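Local coordinates for protein glutathione s-transferase I (PDB 1AXD) that transfers glutathione to electrophilic compounds, contributing to herbicide detoxification in maize, at residues Asn103-Ala108 against Ser169-Leu174; Asp95-Val100 against Lys153-Asp158; Thr126-Val131 against Thr177-Val182. All blocks are in the same frame, centred on the assembly; numbering follows the deposited sequence.

Interaction 1. Residues Asn103-Ala108 against Ser169-Leu174; sequences NQYTAA and SVTLCL
Tyr105 reaches across from helix 88-122 and lays the edge of its ring against Val170 and Thr171 of helix 168-174, a buried contact inside the all-helical C-terminal domain of the glutathione S-transferase fold. The axes of the two short segments approach to 10.8 Å, their directions 36° apart, a gap wide enough for the long tyrosine to bridge. With CG opposite the backbone N (chi1 -171°), the ring extends toward the other helix; CE2 meets Val170 CG2 at 3.8 Å, close to the ring plane. Beyond it the phenol donates to Thr171, OH to OG1 at 2.6 Å, and since Thr171 OG1 is also bonded to the carbonyl O of His167, one turn back, the threonine hydroxyl is tied to both sides of the contact. The rings of His167, edge-to-face, and Tyr145 also pack against Tyr105. A phenylalanine in its place would probably leave Thr171 OG1 without its phenolic donor in a buried setting and break the polar tie between the two helices. Thr106 turns its OG1 to Glu101 on its own helix and uses its methyl for the apolar part of the contact, CG2 lying 4.0 Å from Val170 CG1.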
loop_
_atom_site.group_PDB
_atom_site.type_symbol
_atom_site.label_atom_id
_atom_site.label_comp_id
_atom_site.label_asym_id
_atom_site.label_seq_id
_atom_site.Cartn_x
_atom_site.Cartn_y
_atom_site.Cartn_z
ATOM N N ASN A 103 -4.444 -4.057 -0.247
ATOM C CA ASN A 103 -5.367 -3.971 0.878
ATOM C C ASN A 103 -6.597 -4.813 0.817
ATOM O O ASN A 103 -7.373 -4.795 1.762
ATOM C CB ASN A 103 -5.779 -2.510 1.049
ATOM C CG ASN A 103 -4.597 -1.569 1.012
ATOM O OD1 ASN A 103 -4.648 -0.536 0.382
ATOM N ND2 ASN A 103 -3.523 -1.933 1.696
ATOM N N GLN A 104 -6.780 -5.558 -0.269
ATOM C CA GLN A 104 -7.970 -6.379 -0.440
ATOM C C GLN A 104 -7.680 -7.789 -0.831
ATOM O O GLN A 104 -7.949 -8.695 -0.063
ATOM C CB GLN A 104 -8.848 -5.752 -1.517
ATOM C CG GLN A 104 -10.302 -5.779 -1.217
ATOM C CD GLN A 104 -10.666 -4.862 -0.078
ATOM O OE1 GLN A 104 -10.258 -3.711 -0.044
ATOM N NE2 GLN A 104 -11.459 -5.371 0.853
ATOM N N TYR A 105 -7.131 -7.976 -2.022
ATOM C CA TYR A 105 -6.839 -9.299 -2.564
ATOM C C TYR A 105 -5.800 -10.029 -1.800
ATOM O O TYR A 105 -6.113 -11.019 -1.154
ATOM C CB TYR A 105 -6.418 -9.133 -4.018
ATOM C CG TYR A 105 -6.272 -10.392 -4.829
ATOM C CD1 TYR A 105 -7.358 -10.928 -5.522
ATOM C CD2 TYR A 105 -5.032 -10.996 -4.982
ATOM C CE1 TYR A 105 -7.206 -12.022 -6.351
ATOM C CE2 TYR A 105 -4.869 -12.094 -5.807
ATOM C CZ TYR A 105 -5.955 -12.603 -6.490
ATOM O OH TYR A 105 -5.784 -13.687 -7.312
ATOM N N THR A 106 -4.562 -9.558 -1.868
ATOM C CA THR A 106 -3.460 -10.189 -1.159
ATOM C C THR A 106 -3.727 -10.306 0.336
ATOM O O THR A 106 -3.371 -11.316 0.918
ATOM C CB THR A 106 -2.156 -9.431 -1.417
ATOM O OG1 THR A 106 -1.939 -9.356 -2.832
ATOM C CG2 THR A 106 -0.964 -10.134 -0.748
ATOM N N ALA A 107 -4.386 -9.316 0.936
ATOM C CA ALA A 107 -4.709 -9.351 2.365
ATOM C C ALA A 107 -5.558 -10.575 2.727
ATOM O O ALA A 107 -5.468 -11.056 3.852
ATOM C CB ALA A 107 -5.426 -8.050 2.780
ATOM N N ALA A 108 -6.381 -11.052 1.796
ATOM C CA ALA A 108 -7.226 -12.209 2.054
ATOM C C ALA A 108 -6.469 -13.436 1.710
ATOM O O ALA A 108 -6.648 -14.454 2.356
ATOM C CB ALA A 108 -8.528 -12.114 1.233
ATOM N N SER A 169 2.340 -12.864 -8.735
ATOM C CA SER A 169 3.132 -13.641 -7.768
ATOM C C SER A 169 2.328 -14.371 -6.702
ATOM O O SER A 169 2.680 -15.493 -6.369
ATOM C CB SER A 169 4.227 -12.789 -7.126
ATOM O OG SER A 169 3.665 -11.720 -6.393
ATOM N N VAL A 170 1.297 -13.747 -6.139
ATOM C CA VAL A 170 0.479 -14.444 -5.151
ATOM C C VAL A 170 -0.488 -15.382 -5.816
ATOM O O VAL A 170 -0.753 -16.442 -5.265
ATOM C CB VAL A 170 -0.336 -13.499 -4.237
ATOM C CG1 VAL A 170 0.594 -12.765 -3.269
ATOM C CG2 VAL A 170 -1.163 -12.521 -5.064
ATOM N N THR A 171 -1.013 -15.013 -6.984
ATOM C CA THR A 171 -1.977 -15.858 -7.674
ATOM C C THR A 171 -1.345 -17.077 -8.232
ATOM O O THR A 171 -1.973 -18.116 -8.236
ATOM C CB THR A 171 -2.761 -15.093 -8.742
ATOM O OG1 THR A 171 -3.284 -13.899 -8.157
ATOM C CG2 THR A 171 -3.964 -15.922 -9.225
ATOM N N LEU A 172 -0.095 -16.986 -8.660
ATOM C CA LEU A 172 0.601 -18.160 -9.170
ATOM C C LEU A 172 0.689 -19.159 -8.053
ATOM O O LEU A 172 0.485 -20.339 -8.292
ATOM C CB LEU A 172 2.006 -17.805 -9.654
ATOM C CG LEU A 172 2.100 -17.374 -11.112
ATOM C CD1 LEU A 172 3.553 -17.011 -11.478
ATOM C CD2 LEU A 172 1.600 -18.531 -11.977
ATOM N N CYS A 173 0.967 -18.692 -6.836
ATOM C CA CYS A 173 1.054 -19.578 -5.686
ATOM C C CYS A 173 -0.267 -20.205 -5.445
ATOM O O CYS A 173 -0.329 -21.405 -5.263
ATOM C CB CYS A 173 1.497 -18.818 -4.442
ATOM S SG CYS A 173 3.245 -18.457 -4.386
ATOM N N LEU A 174 -1.330 -19.412 -5.448
ATOM C CA LEU A 174 -2.674 -19.945 -5.242
ATOM C C LEU A 174 -2.943 -21.037 -6.275
ATOM O O LEU A 174 -3.463 -22.088 -5.925
ATOM C CB LEU A 174 -3.710 -18.823 -5.381
ATOM C CG LEU A 174 -5.183 -19.230 -5.350
ATOM C CD1 LEU A 174 -5.539 -19.785 -3.957
ATOM C CD2 LEU A 174 -6.062 -18.017 -5.713
#

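Interaction 2. Residues Asp95-Val100 against Lys153-Asp158; sequences DVWIEV and KYLAGD
Trp97 and Leu155 bury most of the surface here, with Ala156 adding a smaller share, where the loop between helices 128-151 and 162-165 closes over helix 88-122 in the helical C-terminal domain of the glutathione S-transferase fold. The indole presents a face to the loop. Over its pyrrole part sits the carbonyl of Leu155, with O 3.5 Å from Trp97 CD1 and the same distance from NE1; because the oxygen lies above the ring rather than in its plane, this is packing and no hydrogen bond is made. The carbonyl finds its donor elsewhere, in Arg148 NH2, while Leu155 N is bonded to Asp164 OD1, so both backbone polar groups of Leu155 are held, by helix 128-151 and helix 162-165. The leucine side chain crosses the tryptophan at about a right angle and sits over the CE3 corner of the ring, CG 3.6 Å from Trp97 CE3. On the opposite face of the indole lies Val100 CG2, one turn along the same helix. Tyr145 of helix 128-151 meets the ring edge-to-face. Within the loop, Tyr154 N bonds to Gly157 O, and the backbone angles of Gly157 would press a side chain onto the preceding carbonyl. The ends of segment 153-158 are drawn together where Lys153 N meets Asp158 OD1 nearly along its C-O axis at 3.0 Å, with an N-H...O angle of 154°.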
loop_
_atom_site.group_PDB
_atom_site.type_symbol
_atom_site.label_atom_id
_atom_site.label_comp_id
_atom_site.label_asym_id
_atom_site.label_seq_id
_atom_site.Cartn_x
_atom_site.Cartn_y
_atom_site.Cartn_z
ATOM N N ASP A 95 -3.605 3.440 -9.833
ATOM C CA ASP A 95 -3.327 3.589 -8.411
ATOM C C ASP A 95 -4.419 2.968 -7.588
ATOM O O ASP A 95 -4.110 2.275 -6.626
ATOM C CB ASP A 95 -3.178 5.063 -8.031
ATOM C CG ASP A 95 -1.943 5.717 -8.635
ATOM O OD1 ASP A 95 -1.100 5.038 -9.270
ATOM O OD2 ASP A 95 -1.814 6.937 -8.445
ATOM N N VAL A 96 -5.680 3.206 -7.948
ATOM C CA VAL A 96 -6.805 2.635 -7.206
ATOM C C VAL A 96 -6.689 1.146 -7.112
ATOM O O VAL A 96 -6.866 0.590 -6.038
ATOM C CB VAL A 96 -8.173 2.966 -7.860
ATOM C CG1 VAL A 96 -9.286 2.114 -7.224
ATOM C CG2 VAL A 96 -8.512 4.462 -7.704
ATOM N N TRP A 97 -6.360 0.494 -8.219
ATOM C CA TRP A 97 -6.263 -0.951 -8.208
ATOM C C TRP A 97 -4.971 -1.488 -7.685
ATOM O O TRP A 97 -4.930 -2.634 -7.271
ATOM C CB TRP A 97 -6.688 -1.530 -9.567
ATOM C CG TRP A 97 -8.168 -1.327 -9.800
ATOM C CD1 TRP A 97 -8.776 -0.207 -10.326
ATOM C CD2 TRP A 97 -9.232 -2.188 -9.358
ATOM N NE1 TRP A 97 -10.147 -0.315 -10.209
ATOM C CE2 TRP A 97 -10.454 -1.514 -9.617
ATOM C CE3 TRP A 97 -9.271 -3.452 -8.750
ATOM C CZ2 TRP A 97 -11.703 -2.065 -9.284
ATOM C CZ3 TRP A 97 -10.521 -4.005 -8.416
ATOM C CH2 TRP A 97 -11.717 -3.306 -8.684
ATOM N N ILE A 98 -3.920 -0.674 -7.672
ATOM C CA ILE A 98 -2.640 -1.105 -7.111
ATOM C C ILE A 98 -2.868 -1.179 -5.598
ATOM O O ILE A 98 -2.294 -2.026 -4.944
ATOM C CB ILE A 98 -1.493 -0.095 -7.450
ATOM C CG1 ILE A 98 -0.961 -0.352 -8.860
ATOM C CG2 ILE A 98 -0.321 -0.208 -6.448
ATOM C CD1 ILE A 98 0.126 0.612 -9.282
ATOM N N GLU A 99 -3.734 -0.322 -5.067
ATOM C CA GLU A 99 -4.026 -0.315 -3.643
ATOM C C GLU A 99 -4.960 -1.425 -3.263
ATOM O O GLU A 99 -4.814 -1.983 -2.190
ATOM C CB GLU A 99 -4.604 1.036 -3.223
ATOM C CG GLU A 99 -3.609 2.186 -3.169
ATOM C CD GLU A 99 -2.523 1.970 -2.135
ATOM O OE1 GLU A 99 -2.848 1.886 -0.933
ATOM O OE2 GLU A 99 -1.340 1.885 -2.528
ATOM N N VAL A 100 -5.918 -1.750 -4.123
ATOM C CA VAL A 100 -6.861 -2.835 -3.844
ATOM C C VAL A 100 -6.128 -4.162 -3.721
ATOM O O VAL A 100 -6.439 -4.929 -2.825
ATOM C CB VAL A 100 -7.944 -2.951 -4.941
ATOM C CG1 VAL A 100 -8.802 -4.209 -4.711
ATOM C CG2 VAL A 100 -8.830 -1.684 -4.950
ATOM N N LYS A 153 -11.576 -4.710 -19.672
ATOM C CA LYS A 153 -10.748 -5.806 -20.129
ATOM C C LYS A 153 -9.820 -6.172 -19.016
ATOM O O LYS A 153 -9.583 -7.344 -18.785
ATOM C CB LYS A 153 -9.951 -5.394 -21.364
ATOM C CG LYS A 153 -9.415 -6.579 -22.139
ATOM C CD LYS A 153 -8.601 -6.143 -23.334
ATOM C CE LYS A 153 -8.123 -7.351 -24.132
ATOM N NZ LYS A 153 -7.276 -6.947 -25.289
ATOM N N TYR A 154 -9.302 -5.161 -18.332
ATOM C CA TYR A 154 -8.390 -5.338 -17.219
ATOM C C TYR A 154 -8.876 -4.559 -15.993
ATOM O O TYR A 154 -9.955 -3.980 -16.038
ATOM C CB TYR A 154 -7.001 -4.876 -17.629
ATOM C CG TYR A 154 -6.351 -5.748 -18.674
ATOM C CD1 TYR A 154 -5.657 -6.904 -18.303
ATOM C CD2 TYR A 154 -6.384 -5.395 -20.026
ATOM C CE1 TYR A 154 -5.005 -7.683 -19.239
ATOM C CE2 TYR A 154 -5.730 -6.174 -20.985
ATOM C CZ TYR A 154 -5.040 -7.319 -20.581
ATOM O OH TYR A 154 -4.377 -8.102 -21.502
ATOM N N LEU A 155 -8.079 -4.536 -14.926
ATOM C CA LEU A 155 -8.449 -3.844 -13.691
ATOM C C LEU A 155 -8.525 -2.320 -13.787
ATOM O O LEU A 155 -9.522 -1.753 -13.383
ATOM C CB LEU A 155 -7.496 -4.254 -12.565
ATOM C CG LEU A 155 -7.913 -5.299 -11.529
ATOM C CD1 LEU A 155 -9.231 -6.011 -11.884
ATOM C CD2 LEU A 155 -6.771 -6.281 -11.363
ATOM N N ALA A 156 -7.491 -1.667 -14.303
ATOM C CA ALA A 156 -7.492 -0.212 -14.400
ATOM C C ALA A 156 -8.362 0.300 -15.488
ATOM O O ALA A 156 -8.711 1.466 -15.470
ATOM C CB ALA A 156 -6.066 0.298 -14.576
ATOM N N GLY A 157 -8.691 -0.557 -16.444
ATOM C CA GLY A 157 -9.509 -0.159 -17.574
ATOM C C GLY A 157 -9.243 -1.131 -18.706
ATOM O O GLY A 157 -8.838 -2.253 -18.451
ATOM N N ASP A 158 -9.399 -0.697 -19.954
ATOM C CA ASP A 158 -9.183 -1.592 -21.100
ATOM C C ASP A 158 -7.745 -1.813 -21.490
ATOM O O ASP A 158 -7.498 -2.299 -22.577
ATOM C CB ASP A 158 -9.969 -1.105 -22.327
ATOM C CG ASP A 158 -11.465 -1.377 -22.225
ATOM O OD1 ASP A 158 -11.880 -2.229 -21.413
ATOM O OD2 ASP A 158 -12.231 -0.741 -22.980
#

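Interaction 3. Residues Thr126-Val131 against Thr177-Val182; sequences TDQKVV and TPYASV
This is a small, partly buried contact between a helix start and a loop, near the periphery of the chain: the first turn of helix 128-151 meets the segment that follows helix 168-174. Tyr179 carries the loop side, its ring extending toward the helix until the phenol reaches two side chains there. Gln128 comes to it from the more exposed side; its chain bends at chi2 (69°) and brings NE2 to within 3.1 Å of Tyr179 OH. The bond is nearly straight, at 169°, and the hydroxyl lies in the amide plane, which is turned 32° from the ring. A second bond from the same nitrogen, to Asp132 OD1, helps to fix the rotation of the amide. Deeper in, Val131 supplies the apolar half: CG1 approaches Tyr179 CZ at 3.8 Å, obliquely to the ring. Val116 of helix 88-122 and Leu135 of helix 128-151 also pack on the tyrosine. The helix start is itself capped, since Asp127 OD1 accepts from Lys129 N at 3.3 Å, lying so that the donor stands above the carboxylate plane. On the loop, Ser181 OG donates to Pro178 O at 3.1 Å, within the turn that carries Tyr179. A loop tyrosine bonded and packed on the first turn of helix 128-151 thus links the loop after helix 168-174 to that helix, within the all-helical C-terminal domain of the glutathione S-transferase fold.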
loop_
_atom_site.group_PDB
_atom_site.type_symbol
_atom_site.label_atom_id
_atom_site.label_comp_id
_atom_site.label_asym_id
_atom_site.label_seq_id
_atom_site.Cartn_x
_atom_site.Cartn_y
_atom_site.Cartn_z
ATOM N N THR A 126 -1.998 -27.819 8.079
ATOM C CA THR A 126 -2.852 -26.720 7.668
ATOM C C THR A 126 -3.995 -26.533 8.629
ATOM O O THR A 126 -4.619 -27.514 9.020
ATOM C CB THR A 126 -3.420 -26.992 6.272
ATOM O OG1 THR A 126 -2.341 -27.230 5.361
ATOM C CG2 THR A 126 -4.243 -25.796 5.779
ATOM N N ASP A 127 -4.249 -25.296 9.038
ATOM C CA ASP A 127 -5.354 -25.013 9.941
ATOM C C ASP A 127 -6.527 -24.649 9.091
ATOM O O ASP A 127 -6.583 -23.537 8.582
ATOM C CB ASP A 127 -5.000 -23.858 10.895
ATOM C CG ASP A 127 -6.039 -23.657 12.002
ATOM O OD1 ASP A 127 -7.032 -24.415 12.063
ATOM O OD2 ASP A 127 -5.851 -22.737 12.822
ATOM N N GLN A 128 -7.455 -25.581 8.919
ATOM C CA GLN A 128 -8.629 -25.325 8.102
ATOM C C GLN A 128 -9.426 -24.152 8.622
ATOM O O GLN A 128 -9.977 -23.421 7.828
ATOM C CB GLN A 128 -9.509 -26.572 8.015
ATOM C CG GLN A 128 -10.491 -26.558 6.844
ATOM C CD GLN A 128 -9.797 -26.671 5.490
ATOM O OE1 GLN A 128 -8.701 -27.206 5.393
ATOM N NE2 GLN A 128 -10.450 -26.172 4.438
ATOM N N LYS A 129 -9.451 -23.949 9.936
ATOM C CA LYS A 129 -10.199 -22.845 10.537
ATOM C C LYS A 129 -9.860 -21.576 9.832
ATOM O O LYS A 129 -10.744 -20.938 9.267
ATOM C CB LYS A 129 -9.845 -22.706 12.024
ATOM C CG LYS A 129 -10.054 -23.977 12.850
ATOM C CD LYS A 129 -9.616 -23.806 14.312
ATOM C CE LYS A 129 -9.853 -25.091 15.109
ATOM N NZ LYS A 129 -9.600 -24.939 16.570
ATOM N N VAL A 130 -8.572 -21.245 9.835
ATOM C CA VAL A 130 -8.049 -20.048 9.196
ATOM C C VAL A 130 -8.358 -20.034 7.696
ATOM O O VAL A 130 -8.828 -19.025 7.193
ATOM C CB VAL A 130 -6.527 -19.940 9.444
ATOM C CG1 VAL A 130 -5.940 -18.715 8.739
ATOM C CG2 VAL A 130 -6.256 -19.853 10.942
ATOM N N VAL A 131 -8.139 -21.147 7.009
ATOM C CA VAL A 131 -8.413 -21.211 5.580
ATOM C C VAL A 131 -9.852 -20.923 5.261
ATOM O O VAL A 131 -10.110 -20.122 4.388
ATOM C CB VAL A 131 -8.016 -22.584 4.984
ATOM C CG1 VAL A 131 -8.478 -22.697 3.509
ATOM C CG2 VAL A 131 -6.488 -22.769 5.085
ATOM N N THR A 177 -2.078 -24.760 -5.711
ATOM C CA THR A 177 -2.805 -25.520 -4.704
ATOM C C THR A 177 -4.190 -25.879 -5.166
ATOM O O THR A 177 -4.661 -25.326 -6.153
ATOM C CB THR A 177 -2.894 -24.729 -3.387
ATOM O OG1 THR A 177 -3.861 -23.679 -3.518
ATOM C CG2 THR A 177 -1.521 -24.125 -3.043
ATOM N N PRO A 178 -4.879 -26.786 -4.450
ATOM C CA PRO A 178 -6.234 -27.183 -4.844
ATOM C C PRO A 178 -7.247 -26.064 -4.756
ATOM O O PRO A 178 -8.346 -26.224 -5.257
ATOM C CB PRO A 178 -6.552 -28.317 -3.865
ATOM C CG PRO A 178 -5.776 -27.940 -2.653
ATOM C CD PRO A 178 -4.456 -27.527 -3.249
ATOM N N TYR A 179 -6.884 -24.937 -4.146
ATOM C CA TYR A 179 -7.803 -23.813 -4.025
ATOM C C TYR A 179 -7.902 -22.942 -5.259
ATOM O O TYR A 179 -8.565 -21.918 -5.216
ATOM C CB TYR A 179 -7.496 -22.989 -2.771
ATOM C CG TYR A 179 -7.856 -23.740 -1.513
ATOM C CD1 TYR A 179 -9.181 -23.821 -1.081
ATOM C CD2 TYR A 179 -6.891 -24.454 -0.805
ATOM C CE1 TYR A 179 -9.535 -24.603 0.020
ATOM C CE2 TYR A 179 -7.240 -25.240 0.300
ATOM C CZ TYR A 179 -8.561 -25.308 0.701
ATOM O OH TYR A 179 -8.904 -26.090 1.772
ATOM N N ALA A 180 -7.295 -23.369 -6.363
ATOM C CA ALA A 180 -7.360 -22.620 -7.606
ATOM C C ALA A 180 -8.747 -22.729 -8.163
ATOM O O ALA A 180 -9.100 -21.969 -9.044
ATOM C CB ALA A 180 -6.322 -23.151 -8.590
ATOM N N SER A 181 -9.538 -23.654 -7.628
ATOM C CA SER A 181 -10.918 -23.883 -8.060
ATOM C C SER A 181 -11.856 -22.793 -7.635
ATOM O O SER A 181 -13.014 -22.818 -8.024
ATOM C CB SER A 181 -11.417 -25.227 -7.525
ATOM O OG SER A 181 -11.225 -25.307 -6.125
ATOM N N VAL A 182 -11.375 -21.851 -6.828
ATOM C CA VAL A 182 -12.211 -20.741 -6.381
ATOM C C VAL A 182 -12.363 -19.749 -7.510
ATOM O O VAL A 182 -13.376 -19.084 -7.585
ATOM C CB VAL A 182 -11.646 -20.058 -5.078
ATOM C CG1 VAL A 182 -10.414 -19.177 -5.380
ATOM C CG2 VAL A 182 -12.746 -19.235 -4.389
#

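Interactions 1 and 2 share helix 88-122 and lie 15 Å apart between centres, joined by a probable backbone bond from Tyr105 N to Val100 O at 3.2 Å. Interaction 3 lies 13 Å from interaction 1, where Leu174 CD1 packs on Tyr179 O at 3.9 Å, but 26 Å from interaction 2, with nearest atoms about 14 Å apart. Interaction 1 thus stands between the other two. The same helix also faces the second subunit: Asp95 forms a salt bridge with Arg76 of that chain, and Val100 and Gln104 both pack on its Phe51. At the start of segment 103-108, Asn103 packs on the backbone of the bound peptide, so this helix also lies next to the ligand.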